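Local coordinates for 4-alpha-glucanotransferase (Aquifex aeolicus, PDB 1TZ7), which is an amylomaltase, also called disproportionating enzyme or D-enzyme, a single-chain member of the 4-alpha-glucanotransferase family built round an eight-stranded parallel beta/alpha barrel, at residues A[242-247]-A[278-283]; A[287-292]-A[335-340]; A[152-157]-A[238-243]; A[81-86]-A[226-231]. One frame throughout, in Å; residues are numbered along the deposited sequence.

Interaction 1. Residues A[242-247]-A[278-283]; sequences PELFKL and WEEHEK
The His281 imidazole has Leu244 CD1 over one face, 4.2 Å from the ring centroid. This leucine sits too close to the ring in the model, so the CH-pi geometry is doubtful. At the ring edge, His281 NE2 donates to the backbone Leu244 O at 2.6 Å. The bond is bent (N-H...O 136°). It reaches a lone pair in the carbonyl plane, but the oxygen lies 21° out of the imidazole plane. Elsewhere on the edge, in plane, lies Trp278 N. The same imidazole covers part of a Trp278 face, with His281 CD2 3.9 Å above the indole plane and toward its rim.

Glu280 packs with its aliphatic part. Its CG is anti to the backbone N (chi1 -161°) and sits 3.4 Å from Glu243 O. The two side chains cross at about a right angle, Glu243 CG to Glu280 CG 3.9 Å. Their acidic ends stay apart, and Lys283 NZ makes only a long salt bridge to Glu280 OE1. Here a 3-10 turn docks on a short helix within an insertion between the third and fourth barrel strands, consistent with the elaborated barrels of this family.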
# COMPACT_ATOMS: atom_id res chain seq x y z
N PRO A 242 -22.04 -5.09 4.56
CA PRO A 242 -22.03 -6.56 4.58
C PRO A 242 -22.55 -7.18 3.28
O PRO A 242 -22.03 -8.19 2.83
CB PRO A 242 -22.95 -6.90 5.77
CG PRO A 242 -23.76 -5.67 6.00
CD PRO A 242 -22.90 -4.52 5.61
N GLU A 243 -23.58 -6.56 2.69
CA GLU A 243 -24.17 -7.04 1.44
C GLU A 243 -23.17 -7.04 0.26
O GLU A 243 -23.37 -7.72 -0.73
CB GLU A 243 -25.41 -6.20 1.08
CG GLU A 243 -25.10 -4.83 0.48
CD GLU A 243 -24.66 -3.81 1.52
OE1 GLU A 243 -23.54 -3.93 2.03
OE2 GLU A 243 -25.44 -2.90 1.82
N LEU A 244 -22.09 -6.27 0.40
CA LEU A 244 -21.05 -6.20 -0.64
C LEU A 244 -20.07 -7.39 -0.56
O LEU A 244 -19.15 -7.51 -1.38
CB LEU A 244 -20.27 -4.87 -0.52
CG LEU A 244 -20.65 -3.73 -1.49
CD1 LEU A 244 -22.12 -3.72 -1.82
CD2 LEU A 244 -20.21 -2.40 -0.95
N PHE A 245 -20.29 -8.28 0.41
CA PHE A 245 -19.44 -9.46 0.59
C PHE A 245 -20.29 -10.72 0.68
O PHE A 245 -21.50 -10.64 0.94
CB PHE A 245 -18.59 -9.31 1.85
CG PHE A 245 -17.76 -8.07 1.86
CD1 PHE A 245 -18.30 -6.87 2.29
CD2 PHE A 245 -16.44 -8.10 1.43
CE1 PHE A 245 -17.53 -5.71 2.30
CE2 PHE A 245 -15.67 -6.95 1.44
CZ PHE A 245 -16.22 -5.75 1.87
N LYS A 246 -19.67 -11.88 0.47
CA LYS A 246 -20.39 -13.15 0.51
C LYS A 246 -20.45 -13.67 1.93
O LYS A 246 -19.60 -14.44 2.35
CB LYS A 246 -19.72 -14.17 -0.42
CG LYS A 246 -19.92 -13.86 -1.91
CD LYS A 246 -19.62 -15.06 -2.79
CE LYS A 246 -20.00 -14.80 -4.24
NZ LYS A 246 -19.46 -15.83 -5.16
N LEU A 247 -21.48 -13.24 2.66
CA LEU A 247 -21.70 -13.67 4.03
C LEU A 247 -23.02 -14.42 4.14
O LEU A 247 -23.90 -14.27 3.29
CB LEU A 247 -21.70 -12.46 4.98
CG LEU A 247 -20.63 -11.39 4.74
CD1 LEU A 247 -20.82 -10.23 5.71
CD2 LEU A 247 -19.23 -11.98 4.87
N TRP A 278 -19.99 -9.74 -6.09
CA TRP A 278 -19.82 -8.78 -7.18
C TRP A 278 -21.14 -8.42 -7.85
O TRP A 278 -21.28 -7.33 -8.41
CB TRP A 278 -18.83 -9.32 -8.22
CG TRP A 278 -17.41 -8.98 -7.90
CD1 TRP A 278 -16.45 -9.83 -7.44
CD2 TRP A 278 -16.79 -7.70 -8.02
NE1 TRP A 278 -15.27 -9.16 -7.26
CE2 TRP A 278 -15.44 -7.85 -7.61
CE3 TRP A 278 -17.22 -6.43 -8.43
CZ2 TRP A 278 -14.54 -6.78 -7.60
CZ3 TRP A 278 -16.31 -5.37 -8.42
CH2 TRP A 278 -15.00 -5.56 -8.01
N GLU A 279 -22.11 -9.32 -7.79
CA GLU A 279 -23.41 -9.06 -8.37
C GLU A 279 -24.12 -7.91 -7.62
O GLU A 279 -24.91 -7.18 -8.21
CB GLU A 279 -24.27 -10.34 -8.41
CG GLU A 279 -25.29 -10.45 -7.30
CD GLU A 279 -26.11 -11.74 -7.40
OE1 GLU A 279 -25.50 -12.82 -7.53
OE2 GLU A 279 -27.36 -11.66 -7.36
N GLU A 280 -23.82 -7.77 -6.33
CA GLU A 280 -24.35 -6.65 -5.53
C GLU A 280 -23.64 -5.32 -5.86
O GLU A 280 -24.25 -4.26 -5.79
CB GLU A 280 -24.22 -6.95 -4.04
CG GLU A 280 -25.12 -6.09 -3.16
CD GLU A 280 -26.60 -6.43 -3.31
OE1 GLU A 280 -27.44 -5.52 -3.12
OE2 GLU A 280 -26.92 -7.59 -3.62
N HIS A 281 -22.36 -5.39 -6.20
CA HIS A 281 -21.61 -4.18 -6.58
C HIS A 281 -22.13 -3.63 -7.88
O HIS A 281 -22.33 -2.43 -8.01
CB HIS A 281 -20.10 -4.49 -6.66
CG HIS A 281 -19.57 -5.02 -5.39
ND1 HIS A 281 -19.14 -4.22 -4.37
CD2 HIS A 281 -19.48 -6.29 -4.93
CE1 HIS A 281 -18.77 -4.97 -3.35
NE2 HIS A 281 -18.97 -6.23 -3.67
N GLU A 282 -22.39 -4.51 -8.83
CA GLU A 282 -22.96 -4.12 -10.11
C GLU A 282 -24.38 -3.57 -9.93
O GLU A 282 -24.79 -2.67 -10.64
CB GLU A 282 -22.97 -5.32 -11.07
CG GLU A 282 -23.08 -4.94 -12.54
CD GLU A 282 -22.61 -6.04 -13.48
OE1 GLU A 282 -22.64 -5.83 -14.70
OE2 GLU A 282 -22.21 -7.12 -12.98
N LYS A 283 -25.10 -4.13 -8.96
CA LYS A 283 -26.47 -3.69 -8.66
C LYS A 283 -26.50 -2.25 -8.11
O LYS A 283 -27.44 -1.49 -8.40
CB LYS A 283 -27.13 -4.64 -7.67
CG LYS A 283 -28.60 -4.36 -7.42
CD LYS A 283 -29.20 -5.37 -6.44
CE LYS A 283 -30.59 -4.94 -5.99
NZ LYS A 283 -30.95 -5.51 -4.66

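Interaction 2. Residues A[287-292]-A[335-340]; sequences RWWIRR and KTLFKK
Lys340 and Ile290 meet through the aliphatic middle of the lysine. From CB and CG the Lys340 chain leaves helix 334-344 and bends at chi2. Its CD then comes 3.6 Å from Ile290 CD1, and its CE passes the same methyl at 3.9 Å. A second bend, at chi4, turns NZ to the backbone Gly285 O, just before helix 287-297, where it is hydrogen-bonded. That bond fixes the polar end while the methylenes pack. Lys340 NZ also stays 5.7 Å from Arg287 NH2, so the like charges do not touch.

On the other side, Ile290 runs out through CG1, anti to the carbonyl carbon, and an extended chi2 (162°) brings CD1 forward. The two side chains cross at about a right angle. Ile290 also touches Leu341 and Tyr344 of helix 334-344.

The second point of contact is Leu337 CD1 against Trp289 CB, at 4.1 Å. Leu337 CD1 approaches the indole obliquely. One Trp289 face carries Trp288 CZ3, 3.8 Å above the plane, and Arg292 CD, both toward the rim. The rings of Trp289 and Trp278 meet with nearly parallel planes.

Across the two segments the contact is apolar, with the polar end of Lys340 held by Gly285 O. The helices precede strands 302-305 and 350-352. Those strands are neighbours in the sheet, so the contact is the side-by-side helix packing of a beta/alpha barrel's outer layer.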
# COMPACT_ATOMS: atom_id res chain seq x y z
N ARG A 287 -20.70 1.87 -6.78
CA ARG A 287 -20.50 3.17 -6.13
C ARG A 287 -19.54 3.10 -4.93
O ARG A 287 -18.91 4.08 -4.59
CB ARG A 287 -21.84 3.81 -5.73
CG ARG A 287 -22.66 3.04 -4.65
CD ARG A 287 -24.06 3.68 -4.33
NE ARG A 287 -24.69 4.08 -5.52
CZ ARG A 287 -25.68 3.46 -6.18
NH1 ARG A 287 -26.36 2.40 -5.72
NH2 ARG A 287 -26.04 4.01 -7.30
N TRP A 288 -19.43 1.92 -4.32
CA TRP A 288 -18.45 1.71 -3.24
C TRP A 288 -17.03 1.78 -3.80
O TRP A 288 -16.16 2.42 -3.21
CB TRP A 288 -18.68 0.37 -2.56
CG TRP A 288 -17.77 0.11 -1.41
CD1 TRP A 288 -17.87 0.62 -0.15
CD2 TRP A 288 -16.61 -0.73 -1.40
NE1 TRP A 288 -16.85 0.16 0.64
CE2 TRP A 288 -16.06 -0.68 -0.10
CE3 TRP A 288 -15.98 -1.53 -2.36
CZ2 TRP A 288 -14.91 -1.40 0.26
CZ3 TRP A 288 -14.84 -2.24 -2.00
CH2 TRP A 288 -14.32 -2.17 -0.70
N TRP A 289 -16.81 1.12 -4.93
CA TRP A 289 -15.50 1.16 -5.58
C TRP A 289 -15.17 2.56 -6.09
O TRP A 289 -14.03 3.00 -6.02
CB TRP A 289 -15.45 0.14 -6.73
CG TRP A 289 -14.88 -1.17 -6.31
CD1 TRP A 289 -15.57 -2.33 -6.09
CD2 TRP A 289 -13.51 -1.46 -6.03
NE1 TRP A 289 -14.71 -3.32 -5.69
CE2 TRP A 289 -13.43 -2.81 -5.65
CE3 TRP A 289 -12.33 -0.71 -6.07
CZ2 TRP A 289 -12.23 -3.43 -5.32
CZ3 TRP A 289 -11.13 -1.32 -5.74
CH2 TRP A 289 -11.09 -2.67 -5.37
N ILE A 290 -16.18 3.25 -6.61
CA ILE A 290 -16.01 4.63 -7.03
C ILE A 290 -15.59 5.51 -5.85
O ILE A 290 -14.70 6.34 -5.97
CB ILE A 290 -17.32 5.16 -7.65
CG1 ILE A 290 -17.52 4.55 -9.04
CG2 ILE A 290 -17.30 6.71 -7.73
CD1 ILE A 290 -18.93 4.64 -9.55
N ARG A 291 -16.24 5.32 -4.70
CA ARG A 291 -15.90 6.08 -3.49
C ARG A 291 -14.47 5.77 -3.02
O ARG A 291 -13.77 6.65 -2.54
CB ARG A 291 -16.91 5.80 -2.37
CG ARG A 291 -18.23 6.58 -2.52
CD ARG A 291 -18.95 6.84 -1.21
NE ARG A 291 -19.21 5.60 -0.46
CZ ARG A 291 -20.22 4.77 -0.72
NH1 ARG A 291 -20.37 3.67 0.01
NH2 ARG A 291 -21.08 5.03 -1.70
N ARG A 292 -14.05 4.51 -3.16
CA ARG A 292 -12.68 4.11 -2.83
C ARG A 292 -11.67 4.88 -3.67
O ARG A 292 -10.65 5.34 -3.16
CB ARG A 292 -12.48 2.61 -3.08
CG ARG A 292 -12.81 1.73 -1.93
CD ARG A 292 -12.20 0.34 -2.04
NE ARG A 292 -10.79 0.32 -1.67
CZ ARG A 292 -9.99 -0.73 -1.82
NH1 ARG A 292 -8.72 -0.65 -1.45
NH2 ARG A 292 -10.45 -1.86 -2.36
N LYS A 335 -14.91 -5.77 -16.82
CA LYS A 335 -15.20 -4.94 -17.99
C LYS A 335 -16.21 -3.84 -17.64
O LYS A 335 -16.03 -2.68 -18.00
CB LYS A 335 -15.74 -5.81 -19.14
CG LYS A 335 -14.65 -6.34 -20.09
CD LYS A 335 -14.43 -7.85 -19.93
CE LYS A 335 -15.41 -8.64 -20.79
NZ LYS A 335 -14.94 -8.77 -22.19
N THR A 336 -17.27 -4.21 -16.93
CA THR A 336 -18.31 -3.26 -16.54
C THR A 336 -17.80 -2.27 -15.49
O THR A 336 -18.13 -1.09 -15.54
CB THR A 336 -19.57 -4.00 -16.00
OG1 THR A 336 -19.26 -5.37 -15.74
CG2 THR A 336 -20.65 -4.07 -17.05
N LEU A 337 -17.00 -2.77 -14.56
CA LEU A 337 -16.47 -1.94 -13.48
C LEU A 337 -15.56 -0.85 -14.02
O LEU A 337 -15.66 0.30 -13.63
CB LEU A 337 -15.70 -2.79 -12.47
CG LEU A 337 -14.81 -2.02 -11.48
CD1 LEU A 337 -15.65 -1.16 -10.57
CD2 LEU A 337 -13.95 -2.97 -10.67
N PHE A 338 -14.65 -1.23 -14.89
CA PHE A 338 -13.62 -0.30 -15.33
C PHE A 338 -14.14 0.66 -16.40
O PHE A 338 -13.64 1.76 -16.53
CB PHE A 338 -12.38 -1.05 -15.80
CG PHE A 338 -11.46 -1.44 -14.69
CD1 PHE A 338 -11.40 -2.75 -14.24
CD2 PHE A 338 -10.66 -0.50 -14.06
CE1 PHE A 338 -10.56 -3.11 -13.20
CE2 PHE A 338 -9.82 -0.85 -13.03
CZ PHE A 338 -9.77 -2.16 -12.60
N LYS A 339 -15.17 0.25 -17.14
CA LYS A 339 -15.86 1.16 -18.06
C LYS A 339 -16.45 2.34 -17.28
O LYS A 339 -16.35 3.49 -17.71
CB LYS A 339 -16.97 0.43 -18.82
CG LYS A 339 -17.66 1.29 -19.90
CD LYS A 339 -18.49 0.45 -20.86
CE LYS A 339 -18.88 1.24 -22.13
NZ LYS A 339 -18.79 2.71 -21.94
N LYS A 340 -17.05 2.05 -16.14
CA LYS A 340 -17.62 3.09 -15.29
C LYS A 340 -16.53 3.90 -14.59
O LYS A 340 -16.62 5.11 -14.50
CB LYS A 340 -18.57 2.49 -14.26
CG LYS A 340 -19.89 3.23 -14.13
CD LYS A 340 -20.25 3.47 -12.69
CE LYS A 340 -21.45 4.39 -12.57
NZ LYS A 340 -22.52 3.80 -11.73

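Interaction 3. Residues A[152-157]-A[238-243]; sequences LRDYAL and VWTNPE
Van der Waals contact joins Asp154 to Thr240. The methyl CG2 of Thr240 lies 3.4 Å from Asp154 CG and 3.5 Å from Asp154 CB. It is almost equally far from the two carboxylate oxygens, with OD1 at 3.7 Å and OD2 at 3.8 Å. The methyl therefore rests over the flat face of the carboxylate. Thr240 CG2 is turned to this position by being anti to the carbonyl carbon. The two side chains run obliquely to each other.

A second contact is between an aromatic edge and a backbone oxygen. The indole edge of Trp239 meets Asp154 O at CZ3, 3.5 Å away and near the ring plane. The indole is held out from its helix with CG anti to the backbone N (chi1 -180°), which brings its six-membered ring to helix 149-165.

The polar ends turn to other partners. Asp154 OD2 forms a salt bridge with Arg179 NH1, and the same arginine makes a cation-pi contact with Trp239, so one charge serves both sides. Trp239 NE1 bonds to Leu176 O. Thr240 OG1 turns back to Ala236 O, its main partner, with Asp237 O also within bonding distance, which leaves its methyl to meet Asp154.

No hydrogen bond crosses between 152-157 and 238-243. The contact joins helix 149-165, in the long helical run between barrel strands 60-62 and 222-227, to short helix 236-240 in the excursion after the latter. This is consistent with a helical insertion leaning on the next insertion of a beta/alpha barrel.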
# COMPACT_ATOMS: atom_id res chain seq x y z
N LEU A 152 -15.80 8.38 7.56
CA LEU A 152 -15.17 8.71 8.84
C LEU A 152 -16.15 8.63 10.02
O LEU A 152 -15.76 8.25 11.12
CB LEU A 152 -14.53 10.09 8.79
CG LEU A 152 -13.85 10.57 10.08
CD1 LEU A 152 -12.81 9.56 10.57
CD2 LEU A 152 -13.21 11.93 9.87
N ARG A 153 -17.41 8.99 9.79
CA ARG A 153 -18.45 8.81 10.81
C ARG A 153 -18.53 7.35 11.23
O ARG A 153 -18.62 7.04 12.42
CB ARG A 153 -19.82 9.26 10.28
CG ARG A 153 -19.97 10.77 10.14
CD ARG A 153 -20.95 11.20 9.04
NE ARG A 153 -21.77 12.34 9.45
CZ ARG A 153 -21.33 13.60 9.54
NH1 ARG A 153 -22.15 14.57 9.92
NH2 ARG A 153 -20.06 13.90 9.25
N ASP A 154 -18.47 6.46 10.25
CA ASP A 154 -18.57 5.04 10.49
C ASP A 154 -17.29 4.49 11.14
O ASP A 154 -17.36 3.62 11.99
CB ASP A 154 -18.84 4.29 9.18
CG ASP A 154 -20.26 4.48 8.70
OD1 ASP A 154 -20.45 4.77 7.50
OD2 ASP A 154 -21.25 4.36 9.44
N TYR A 155 -16.14 5.01 10.73
CA TYR A 155 -14.87 4.48 11.20
C TYR A 155 -14.62 4.88 12.65
O TYR A 155 -14.25 4.05 13.46
CB TYR A 155 -13.70 4.96 10.34
CG TYR A 155 -12.36 4.50 10.87
CD1 TYR A 155 -11.98 3.16 10.79
CD2 TYR A 155 -11.49 5.39 11.49
CE1 TYR A 155 -10.75 2.73 11.28
CE2 TYR A 155 -10.26 4.97 11.99
CZ TYR A 155 -9.90 3.64 11.89
OH TYR A 155 -8.69 3.22 12.38
N ALA A 156 -14.82 6.15 12.95
CA ALA A 156 -14.58 6.67 14.30
C ALA A 156 -15.54 6.03 15.32
O ALA A 156 -15.18 5.81 16.48
CB ALA A 156 -14.73 8.16 14.32
N LEU A 157 -16.77 5.74 14.88
CA LEU A 157 -17.74 5.05 15.73
C LEU A 157 -17.37 3.58 15.88
O LEU A 157 -17.50 3.00 16.95
CB LEU A 157 -19.14 5.18 15.14
CG LEU A 157 -20.28 4.57 15.96
CD1 LEU A 157 -20.38 5.24 17.33
CD2 LEU A 157 -21.60 4.69 15.21
N VAL A 238 -16.41 -3.99 6.03
CA VAL A 238 -17.33 -5.14 5.98
C VAL A 238 -18.52 -4.88 6.90
O VAL A 238 -19.65 -5.17 6.55
CB VAL A 238 -16.61 -6.46 6.40
CG1 VAL A 238 -17.57 -7.62 6.32
CG2 VAL A 238 -15.39 -6.71 5.51
N TRP A 239 -18.24 -4.33 8.07
CA TRP A 239 -19.28 -3.94 9.02
C TRP A 239 -20.33 -3.02 8.36
O TRP A 239 -21.53 -3.22 8.54
CB TRP A 239 -18.65 -3.24 10.22
CG TRP A 239 -19.63 -2.80 11.26
CD1 TRP A 239 -20.60 -3.57 11.85
CD2 TRP A 239 -19.75 -1.50 11.84
NE1 TRP A 239 -21.31 -2.82 12.76
CE2 TRP A 239 -20.81 -1.55 12.78
CE3 TRP A 239 -19.06 -0.29 11.67
CZ2 TRP A 239 -21.19 -0.43 13.53
CZ3 TRP A 239 -19.45 0.81 12.42
CH2 TRP A 239 -20.51 0.73 13.34
N THR A 240 -19.87 -2.02 7.61
CA THR A 240 -20.78 -1.00 7.04
C THR A 240 -21.48 -1.50 5.78
O THR A 240 -22.58 -1.07 5.48
CB THR A 240 -20.03 0.32 6.72
OG1 THR A 240 -18.69 0.05 6.31
CG2 THR A 240 -19.88 1.17 7.95
N ASN A 241 -20.83 -2.39 5.04
CA ASN A 241 -21.37 -2.87 3.77
C ASN A 241 -21.34 -4.40 3.66
O ASN A 241 -20.71 -4.94 2.76
CB ASN A 241 -20.59 -2.26 2.61
CG ASN A 241 -20.47 -0.75 2.72
OD1 ASN A 241 -19.42 -0.23 3.08
ND2 ASN A 241 -21.54 -0.06 2.41
N PRO A 242 -22.04 -5.09 4.56
CA PRO A 242 -22.03 -6.56 4.58
C PRO A 242 -22.55 -7.18 3.28
O PRO A 242 -22.03 -8.19 2.83
CB PRO A 242 -22.95 -6.90 5.77
CG PRO A 242 -23.76 -5.67 6.00
CD PRO A 242 -22.90 -4.52 5.61
N GLU A 243 -23.58 -6.56 2.69
CA GLU A 243 -24.17 -7.04 1.44
C GLU A 243 -23.17 -7.04 0.26
O GLU A 243 -23.37 -7.72 -0.73
CB GLU A 243 -25.41 -6.20 1.08
CG GLU A 243 -25.10 -4.83 0.48
CD GLU A 243 -24.66 -3.81 1.52
OE1 GLU A 243 -23.54 -3.93 2.03
OE2 GLU A 243 -25.44 -2.90 1.82

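Interaction 4. Residues A[81-86]-A[226-231]; sequences NSLFAG and DLPMYP
Next to Leu83, which packs on Pro231, Ser82 OG accepts two backbone N-H groups. Ala85 N lies 3.1 Å from Ser82 OG and Phe84 N 3.2 Å, with N-H...O angles of 155° and 156°. This is an ST turn and an ST motif together, in a loop that follows barrel strand 60-62. The two bonds hold the loop in a turn round Leu83. The other side is the end of barrel strand 222-227 and the loop after it. The contact thus joins loops that follow two adjacent strands of the beta/alpha barrel.

Leu83 carries the contact. With CG beside the backbone N (chi1 -63°), its branch comes obliquely against the Pro231 ring. CD1 touches Pro231 CB at 3.6 Å, and CG is 3.9 Å from the same atom. Leu83 CD2 is 4.4 Å from Pro228 CG. Leu83 therefore meets a prolyl ring at each end of residues 228-231. Leu83 N bonds to Asp237 OD1, which holds the backbone beside it. The CD2 methyl of Leu83 also lies 4.0 Å from the backbone Tyr230 O.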
# COMPACT_ATOMS: atom_id res chain seq x y z
N ASN A 81 -8.16 -2.66 9.49
CA ASN A 81 -9.55 -2.49 9.88
C ASN A 81 -10.25 -1.32 9.14
O ASN A 81 -11.38 -0.96 9.47
CB ASN A 81 -9.69 -2.32 11.42
CG ASN A 81 -8.86 -1.14 11.97
OD1 ASN A 81 -8.57 -0.19 11.26
ND2 ASN A 81 -8.51 -1.23 13.25
N SER A 82 -9.58 -0.74 8.14
CA SER A 82 -10.20 0.28 7.28
C SER A 82 -9.38 0.53 6.01
O SER A 82 -8.17 0.74 6.07
CB SER A 82 -10.36 1.59 8.04
OG SER A 82 -10.93 2.59 7.21
N LEU A 83 -10.06 0.50 4.86
CA LEU A 83 -9.42 0.80 3.57
C LEU A 83 -9.37 2.30 3.31
O LEU A 83 -8.81 2.74 2.31
CB LEU A 83 -10.18 0.11 2.43
CG LEU A 83 -10.21 -1.42 2.47
CD1 LEU A 83 -11.18 -1.97 1.44
CD2 LEU A 83 -8.80 -1.99 2.26
N PHE A 84 -9.96 3.08 4.21
CA PHE A 84 -10.08 4.53 4.02
C PHE A 84 -9.17 5.30 4.99
O PHE A 84 -8.58 6.31 4.62
CB PHE A 84 -11.53 4.96 4.19
CG PHE A 84 -12.42 4.57 3.05
CD1 PHE A 84 -12.91 3.27 2.95
CD2 PHE A 84 -12.76 5.49 2.06
CE1 PHE A 84 -13.73 2.90 1.89
CE2 PHE A 84 -13.58 5.12 1.00
CZ PHE A 84 -14.06 3.82 0.91
N ALA A 85 -9.07 4.82 6.22
CA ALA A 85 -8.40 5.56 7.29
C ALA A 85 -6.88 5.58 7.08
O ALA A 85 -6.34 4.78 6.33
CB ALA A 85 -8.75 4.96 8.64
N GLY A 86 -6.21 6.51 7.76
CA GLY A 86 -4.77 6.55 7.80
C GLY A 86 -4.21 5.90 9.07
O GLY A 86 -4.90 5.75 10.07
N ASP A 226 -1.35 2.62 -3.11
CA ASP A 226 -1.56 1.19 -3.24
C ASP A 226 -2.92 0.82 -2.67
O ASP A 226 -3.21 1.08 -1.51
CB ASP A 226 -0.46 0.44 -2.50
CG ASP A 226 -0.35 -1.01 -2.93
OD1 ASP A 226 0.76 -1.58 -2.83
OD2 ASP A 226 -1.32 -1.67 -3.37
N LEU A 227 -3.76 0.21 -3.51
CA LEU A 227 -5.11 -0.19 -3.11
C LEU A 227 -5.20 -1.70 -3.02
O LEU A 227 -5.21 -2.38 -4.04
CB LEU A 227 -6.14 0.31 -4.14
CG LEU A 227 -6.84 1.62 -3.81
CD1 LEU A 227 -5.88 2.78 -3.98
CD2 LEU A 227 -8.08 1.80 -4.68
N PRO A 228 -5.27 -2.22 -1.80
CA PRO A 228 -5.50 -3.65 -1.61
C PRO A 228 -6.81 -4.09 -2.24
O PRO A 228 -7.77 -3.33 -2.22
CB PRO A 228 -5.55 -3.80 -0.08
CG PRO A 228 -4.87 -2.59 0.44
CD PRO A 228 -5.13 -1.51 -0.52
N MET A 229 -6.84 -5.29 -2.80
CA MET A 229 -8.06 -5.80 -3.43
C MET A 229 -9.18 -5.86 -2.41
O MET A 229 -10.30 -5.44 -2.68
CB MET A 229 -7.81 -7.18 -4.02
CG MET A 229 -9.07 -7.92 -4.49
SD MET A 229 -10.02 -7.03 -5.76
CE MET A 229 -8.95 -7.21 -7.17
N TYR A 230 -8.85 -6.39 -1.23
CA TYR A 230 -9.84 -6.80 -0.23
C TYR A 230 -9.58 -6.09 1.10
O TYR A 230 -8.43 -5.84 1.45
CB TYR A 230 -9.73 -8.31 0.02
CG TYR A 230 -10.19 -9.20 -1.11
CD1 TYR A 230 -9.31 -10.11 -1.71
CD2 TYR A 230 -11.50 -9.17 -1.57
CE1 TYR A 230 -9.72 -10.94 -2.73
CE2 TYR A 230 -11.92 -10.00 -2.59
CZ TYR A 230 -11.03 -10.88 -3.17
OH TYR A 230 -11.44 -11.71 -4.19
N PRO A 231 -10.64 -5.80 1.85
CA PRO A 231 -10.50 -5.47 3.27
C PRO A 231 -10.34 -6.72 4.09
O PRO A 231 -10.61 -7.82 3.58
CB PRO A 231 -11.83 -4.79 3.59
CG PRO A 231 -12.81 -5.45 2.69
CD PRO A 231 -12.04 -5.80 1.42

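In the fold
From the N terminus, 81-86 opens interaction 4 and 152-157 opens interaction 3. Segment 226-231 then closes interaction 4 and 238-243 closes interaction 3, so the two cross. Interaction 4 encloses the whole helical run between strands 60-62 and 222-227, interaction 3 its later part. Interaction 1 starts on Pro242 and Glu243, where interaction 3 ends, and closes at 278-283. Interaction 2 follows in series, spanning strand 302-305. Together they tie the helical run, the excursion after strand 222-227 and two outer barrel helices. Arg292 of helix 287-297 links interactions 2 and 4, as its NH1 bonds to Pro228 O. Tyr155 packs on Ser82 between interactions 3 and 4.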